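Local coordinates for protein putative acetyl/propionyl-CoA carboxylase, alpha subunit (Methylibium petroleiphilum, PDB 2O1Q) that is of unproven function but folds as a zinc-binding cupin and probably belongs with the acetylacetone dioxygenase-like oxidoreductases, at residues Gly29-Lys34 / Phe49-Gly54; Pro65-Leu70 / Tyr93-Ala98. One frame throughout, in Å; residues are numbered along the deposited sequence.

Both interactions are antiparallel strand pairs in one sheet of the cupin fold, with centres about 18 Å apart and nearest atoms about 7 Å apart. They do not touch: strand 110-118 runs between them, bonded through its backbone to Phe49 and Cys51 of interaction 1 and to Pro65, Glu67 and Phe69 of interaction 2. His60, His62 and His102 hold a zinc ion. Glu96 of interaction 2 is hydrogen-bonded to the ligand His102, whereas the side chain of Phe49 in interaction 1 lies about 9 Å from a bound zinc ion. Interaction 2 also meets neighbouring subunits; interaction 1 stays within its own chain.

Interaction 1: Gly29-Lys34 / Phe49-Gly54; sequences GGIRWK and FDCPAG
Arg32 and Asp50 face each other as a hydrogen-bonded antiparallel pair, and their side chains run alongside on the same face of the sheet. Two backbone hydrogen bonds join them, Arg32 N to Asp50 O and Asp50 N to Arg32 O, both 2.9 Å. From its CB, the arginine starts 4.2 Å from Asp50 O. CG lies anti to the carbonyl carbon (chi1 -67°), and a bend at chi3 brings the guanidinium back beside the carboxylate. NE bonds weakly to Asp50 OD2 and donates to a water 3.1 Å away, which also lies within hydrogen-bonding distance of Asp50 OD2 and Gly30 O. At the tip, NH2 makes the salt bridge to Asp50 OD2 at 2.9 Å, nearly straight (170°). OD2 lies in the guanidinium plane, yet the arginine meets the carboxylate from above its plane, the two planes being 59° apart. Trp19 packs on both side chains.

The other face is apolar. Trp33 CB rests 3.7 Å from Phe49 CD2, and the indole then leads off to meet Phe22 and Trp143 edge-to-face, while the Phe49 ring stacks with Phe113. Ile31 CG2 reaches the edge of the Phe49 ring and Cys51 SG. Past the ladder, Pro52 CD lies 3.3 Å from Gly30 O, and a water joins Gly29 O to Ala53 O. This is the open end of the beta hairpin formed by strands 32-39 and 44-51, a salt-bridged face backed by an aromatic one in the antiparallel sheet of a cupin.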
loop_
_atom_site.group_PDB
_atom_site.type_symbol
_atom_site.label_atom_id
_atom_site.label_comp_id
_atom_site.label_asym_id
_atom_site.label_seq_id
_atom_site.Cartn_x
_atom_site.Cartn_y
_atom_site.Cartn_z
ATOM N N GLY A 29 -18.872 3.659 26.210
ATOM C CA GLY A 29 -20.069 4.372 25.884
ATOM C C GLY A 29 -20.966 3.677 24.953
ATOM O O GLY A 29 -21.934 4.273 24.498
ATOM N N GLY A 30 -20.667 2.421 24.631
ATOM C CA GLY A 30 -21.621 1.635 23.875
ATOM C C GLY A 30 -21.452 1.585 22.368
ATOM O O GLY A 30 -22.434 1.376 21.609
ATOM N N ILE A 31 -20.224 1.715 21.901
ATOM C CA ILE A 31 -19.921 1.692 20.490
ATOM C C ILE A 31 -20.181 0.268 19.951
ATOM O O ILE A 31 -19.857 -0.738 20.623
ATOM C CB ILE A 31 -18.447 2.117 20.233
ATOM C CG1 ILE A 31 -18.204 3.592 20.683
ATOM C CG2 ILE A 31 -18.060 1.854 18.770
ATOM C CD1 ILE A 31 -16.824 4.223 20.336
ATOM N N ARG A 32 -20.752 0.214 18.752
ATOM C CA ARG A 32 -21.014 -1.020 18.013
ATOM C C ARG A 32 -20.349 -0.880 16.663
ATOM O O ARG A 32 -19.999 0.240 16.206
ATOM C CB ARG A 32 -22.505 -1.297 17.871
ATOM C CG ARG A 32 -23.153 -1.615 19.207
ATOM C CD ARG A 32 -24.623 -1.934 19.065
ATOM N NE ARG A 32 -25.345 -0.936 18.268
ATOM C CZ ARG A 32 -26.530 -1.125 17.687
ATOM N NH1 ARG A 32 -27.160 -2.263 17.751
ATOM N NH2 ARG A 32 -27.059 -0.183 16.948
ATOM N N TRP A 33 -20.160 -2.012 16.000
ATOM C CA TRP A 33 -19.405 -2.034 14.746
ATOM C C TRP A 33 -19.897 -3.147 13.834
ATOM O O TRP A 33 -20.518 -4.084 14.323
ATOM C CB TRP A 33 -17.907 -2.100 15.014
ATOM C CG TRP A 33 -17.328 -3.403 15.401
ATOM C CD1 TRP A 33 -17.805 -4.272 16.301
ATOM C CD2 TRP A 33 -16.110 -3.967 14.906
ATOM N NE1 TRP A 33 -16.957 -5.323 16.447
ATOM C CE2 TRP A 33 -15.929 -5.189 15.552
ATOM C CE3 TRP A 33 -15.173 -3.561 13.959
ATOM C CZ2 TRP A 33 -14.827 -6.009 15.304
ATOM C CZ3 TRP A 33 -14.089 -4.371 13.715
ATOM C CH2 TRP A 33 -13.947 -5.591 14.367
ATOM N N LYS A 34 -19.496 -3.060 12.551
ATOM C CA LYS A 34 -19.579 -4.157 11.549
ATOM C C LYS A 34 -18.229 -4.101 10.883
ATOM O O LYS A 34 -17.860 -3.067 10.320
ATOM C CB LYS A 34 -20.685 -3.923 10.551
ATOM C CG LYS A 34 -22.050 -3.809 11.219
ATOM C CD LYS A 34 -23.149 -3.565 10.193
ATOM C CE LYS A 34 -24.465 -3.334 10.882
ATOM N NZ LYS A 34 -25.616 -3.255 9.925
ATOM N N PHE A 49 -18.925 1.984 12.180
ATOM C CA PHE A 49 -19.173 2.143 13.604
ATOM C C PHE A 49 -20.408 2.974 13.874
ATOM O O PHE A 49 -20.657 3.967 13.188
ATOM C CB PHE A 49 -17.983 2.828 14.263
ATOM C CG PHE A 49 -16.661 2.090 14.064
ATOM C CD1 PHE A 49 -15.938 2.250 12.911
ATOM C CD2 PHE A 49 -16.184 1.192 15.016
ATOM C CE1 PHE A 49 -14.758 1.599 12.724
ATOM C CE2 PHE A 49 -15.000 0.547 14.819
ATOM C CZ PHE A 49 -14.306 0.720 13.678
ATOM N N ASP A 50 -21.092 2.562 14.920
ATOM C CA ASP A 50 -22.314 3.199 15.424
ATOM C C ASP A 50 -21.966 3.620 16.838
ATOM O O ASP A 50 -21.743 2.780 17.700
ATOM C CB ASP A 50 -23.465 2.205 15.423
ATOM C CG ASP A 50 -24.747 2.817 15.915
ATOM O OD1 ASP A 50 -25.074 3.920 15.449
ATOM O OD2 ASP A 50 -25.405 2.207 16.752
ATOM N N CYS A 51 -21.946 4.920 17.087
ATOM C CA CYS A 51 -21.352 5.443 18.283
ATOM C C CYS A 51 -22.323 6.328 18.998
ATOM O O CYS A 51 -22.651 7.402 18.512
ATOM C CB CYS A 51 -20.127 6.247 17.930
ATOM S SG CYS A 51 -18.858 5.475 16.930
ATOM N N PRO A 52 -22.774 5.894 20.169
ATOM C CA PRO A 52 -23.704 6.685 20.947
ATOM C C PRO A 52 -23.101 8.011 21.345
ATOM O O PRO A 52 -21.917 8.097 21.459
ATOM C CB PRO A 52 -23.948 5.833 22.177
ATOM C CG PRO A 52 -23.702 4.473 21.659
ATOM C CD PRO A 52 -22.577 4.594 20.801
ATOM N N ALA A 53 -23.953 8.992 21.550
ATOM C CA ALA A 53 -23.499 10.251 22.140
ATOM C C ALA A 53 -22.786 9.970 23.447
ATOM O O ALA A 53 -23.265 9.146 24.258
ATOM C CB ALA A 53 -24.687 11.125 22.389
ATOM N N GLY A 54 -21.636 10.608 23.669
ATOM C CA GLY A 54 -20.854 10.354 24.888
ATOM C C GLY A 54 -19.789 9.275 24.770
ATOM O O GLY A 54 -19.020 9.044 25.708
HETATM O O HOH W 1 -22.112 6.940 25.560
HETATM O O HOH W 2 -23.991 1.666 19.305
#

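Interaction 2: Pro65-Leu70 / Tyr93-Ala98; sequences PGEYFL and YGYESA
In the antiparallel ladder of strands 66-71 and 92-96, Tyr68 lays its ring over the backbone of Gly94, the cross-strand arrangement known as aromatic rescue of glycine. With CG between the backbone N and the carbonyl carbon (chi1 69°), the ring folds across to the partner strand, so that Gly94 CA stands 3.6 Å from the Tyr68 ring centroid, a CH-pi contact over the face. Gly94 N lies over the same ring. Glu96 CG comes up at the ring's edge, 4.0 Å from Tyr68 CE2. Backbone bonds grip the pair both ways, Tyr68 N to Gly94 O and Gly94 N to Tyr68 O; two more tie Gly66 to Glu96, the shorter being Glu96 N to Gly66 O at 2.8 Å.

Strand 92-96 is the outermost of its sheet within the chain, but residues 93-95 pair with a strand of the second subunit, carrying the cupin sheet across the interface. On the face that carries Tyr68, the carboxylate of Glu96 belongs to the zinc site's second shell: OE1 is hydrogen-bonded to His102, a zinc ligand, and OE2 forms a salt bridge with Arg78.

On the opposite face Tyr93 OH donates to Glu67 OE1 at 2.6 Å. OE1 lies near the plane of the Tyr93 ring, whereas the hydroxyl reaches the carboxylate from above its plane, the two planes standing 88° apart. Next along, Glu67 CG touches the edge of the Tyr95 ring, 3.8 Å from Tyr95 CD1, and Pro65 CB packs 3.6 Å from Tyr95 OH. Two residues of the second subunit close in here: Thr46 OG1 of that chain is hydrogen-bonded to Glu67 OE1, and its His37 stacks with the Tyr95 ring.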
loop_
_atom_site.group_PDB
_atom_site.type_symbol
_atom_site.label_atom_id
_atom_site.label_comp_id
_atom_site.label_asym_id
_atom_site.label_seq_id
_atom_site.Cartn_x
_atom_site.Cartn_y
_atom_site.Cartn_z
ATOM N N PRO A 65 -1.892 5.038 7.227
ATOM C CA PRO A 65 -2.979 5.916 6.951
ATOM C C PRO A 65 -4.360 5.281 7.115
ATOM O O PRO A 65 -4.588 4.125 6.765
ATOM C CB PRO A 65 -2.659 6.360 5.507
ATOM C CG PRO A 65 -2.016 5.275 4.914
ATOM C CD PRO A 65 -1.119 4.717 6.016
ATOM N N GLY A 66 -5.284 6.109 7.556
ATOM C CA GLY A 66 -6.680 5.744 7.655
ATOM C C GLY A 66 -7.523 6.850 7.102
ATOM O O GLY A 66 -7.123 8.002 7.125
ATOM N N GLU A 67 -8.697 6.498 6.579
ATOM C CA GLU A 67 -9.606 7.483 5.974
ATOM C C GLU A 67 -11.024 7.187 6.430
ATOM O O GLU A 67 -11.456 6.001 6.408
ATOM C CB GLU A 67 -9.558 7.359 4.459
ATOM C CG GLU A 67 -8.252 7.665 3.894
ATOM C CD GLU A 67 -8.260 7.642 2.369
ATOM O OE1 GLU A 67 -9.055 8.379 1.735
ATOM O OE2 GLU A 67 -7.359 6.990 1.806
ATOM N N TYR A 68 -11.765 8.194 6.843
ATOM C CA TYR A 68 -13.101 8.020 7.303
ATOM C C TYR A 68 -14.105 8.892 6.580
ATOM O O TYR A 68 -13.742 9.947 6.059
ATOM C CB TYR A 68 -13.228 8.240 8.810
ATOM C CG TYR A 68 -13.028 9.666 9.277
ATOM C CD1 TYR A 68 -14.055 10.588 9.152
ATOM C CD2 TYR A 68 -11.830 10.072 9.859
ATOM C CE1 TYR A 68 -13.859 11.905 9.550
ATOM C CE2 TYR A 68 -11.663 11.392 10.289
ATOM C CZ TYR A 68 -12.715 12.294 10.135
ATOM O OH TYR A 68 -12.507 13.619 10.504
ATOM N N PHE A 69 -15.335 8.399 6.571
ATOM C CA PHE A 69 -16.524 9.068 6.111
ATOM C C PHE A 69 -17.536 9.015 7.254
ATOM O O PHE A 69 -18.101 7.956 7.585
ATOM C CB PHE A 69 -17.041 8.400 4.864
ATOM C CG PHE A 69 -18.285 9.008 4.251
ATOM C CD1 PHE A 69 -18.822 10.244 4.598
ATOM C CD2 PHE A 69 -18.949 8.273 3.280
ATOM C CE1 PHE A 69 -19.985 10.705 3.979
ATOM C CE2 PHE A 69 -20.067 8.733 2.669
ATOM C CZ PHE A 69 -20.591 9.947 2.996
ATOM N N LEU A 70 -17.659 10.129 7.946
ATOM C CA LEU A 70 -18.671 10.324 9.006
ATOM C C LEU A 70 -19.981 10.611 8.345
ATOM O O LEU A 70 -20.152 11.685 7.731
ATOM C CB LEU A 70 -18.298 11.444 9.921
ATOM C CG LEU A 70 -19.144 11.861 11.120
ATOM C CD1 LEU A 70 -18.970 10.735 12.142
ATOM C CD2 LEU A 70 -18.750 13.253 11.632
ATOM N N TYR A 93 -15.355 14.012 5.792
ATOM C CA TYR A 93 -14.279 13.109 5.361
ATOM C C TYR A 93 -13.007 13.497 6.121
ATOM O O TYR A 93 -12.733 14.678 6.290
ATOM C CB TYR A 93 -14.021 13.218 3.863
ATOM C CG TYR A 93 -12.706 12.589 3.477
ATOM C CD1 TYR A 93 -12.619 11.235 3.232
ATOM C CD2 TYR A 93 -11.534 13.328 3.437
ATOM C CE1 TYR A 93 -11.361 10.655 2.974
ATOM C CE2 TYR A 93 -10.301 12.757 3.221
ATOM C CZ TYR A 93 -10.207 11.416 2.984
ATOM O OH TYR A 93 -9.000 10.782 2.756
ATOM N N GLY A 94 -12.222 12.522 6.565
ATOM C CA GLY A 94 -10.944 12.774 7.174
ATOM C C GLY A 94 -9.869 11.840 6.695
ATOM O O GLY A 94 -10.153 10.655 6.465
ATOM N N TYR A 95 -8.662 12.351 6.617
ATOM C CA TYR A 95 -7.469 11.556 6.327
ATOM C C TYR A 95 -6.636 11.641 7.578
ATOM O O TYR A 95 -6.200 12.758 7.940
ATOM C CB TYR A 95 -6.706 12.180 5.173
ATOM C CG TYR A 95 -5.450 11.438 4.781
ATOM C CD1 TYR A 95 -5.505 10.212 4.126
ATOM C CD2 TYR A 95 -4.206 11.929 5.127
ATOM C CE1 TYR A 95 -4.352 9.503 3.806
ATOM C CE2 TYR A 95 -3.058 11.273 4.761
ATOM C CZ TYR A 95 -3.140 10.034 4.137
ATOM O OH TYR A 95 -1.976 9.379 3.732
ATOM N N GLU A 96 -6.459 10.494 8.232
ATOM C CA GLU A 96 -5.654 10.394 9.449
ATOM C C GLU A 96 -4.355 9.709 9.046
ATOM O O GLU A 96 -4.352 8.539 8.740
ATOM C CB GLU A 96 -6.461 9.707 10.556
ATOM C CG GLU A 96 -7.760 10.584 10.995
ATOM C CD GLU A 96 -7.477 12.007 11.628
ATOM O OE1 GLU A 96 -6.511 11.972 12.458
ATOM O OE2 GLU A 96 -8.081 13.192 11.375
ATOM N N SER A 97 -3.263 10.482 8.963
ATOM C CA SER A 97 -1.998 10.016 8.378
ATOM C C SER A 97 -1.293 9.003 9.269
ATOM O O SER A 97 -1.597 8.846 10.475
ATOM C CB SER A 97 -1.105 11.203 8.129
ATOM O OG SER A 97 -1.095 12.101 9.235
ATOM N N ALA A 98 -0.422 8.255 8.632
ATOM C CA ALA A 98 0.483 7.421 9.402
ATOM C C ALA A 98 1.100 8.243 10.556
ATOM O O ALA A 98 1.602 9.366 10.394
ATOM C CB ALA A 98 1.600 6.895 8.512
HETATM O O HOH W 3 -9.784 14.275 10.014
#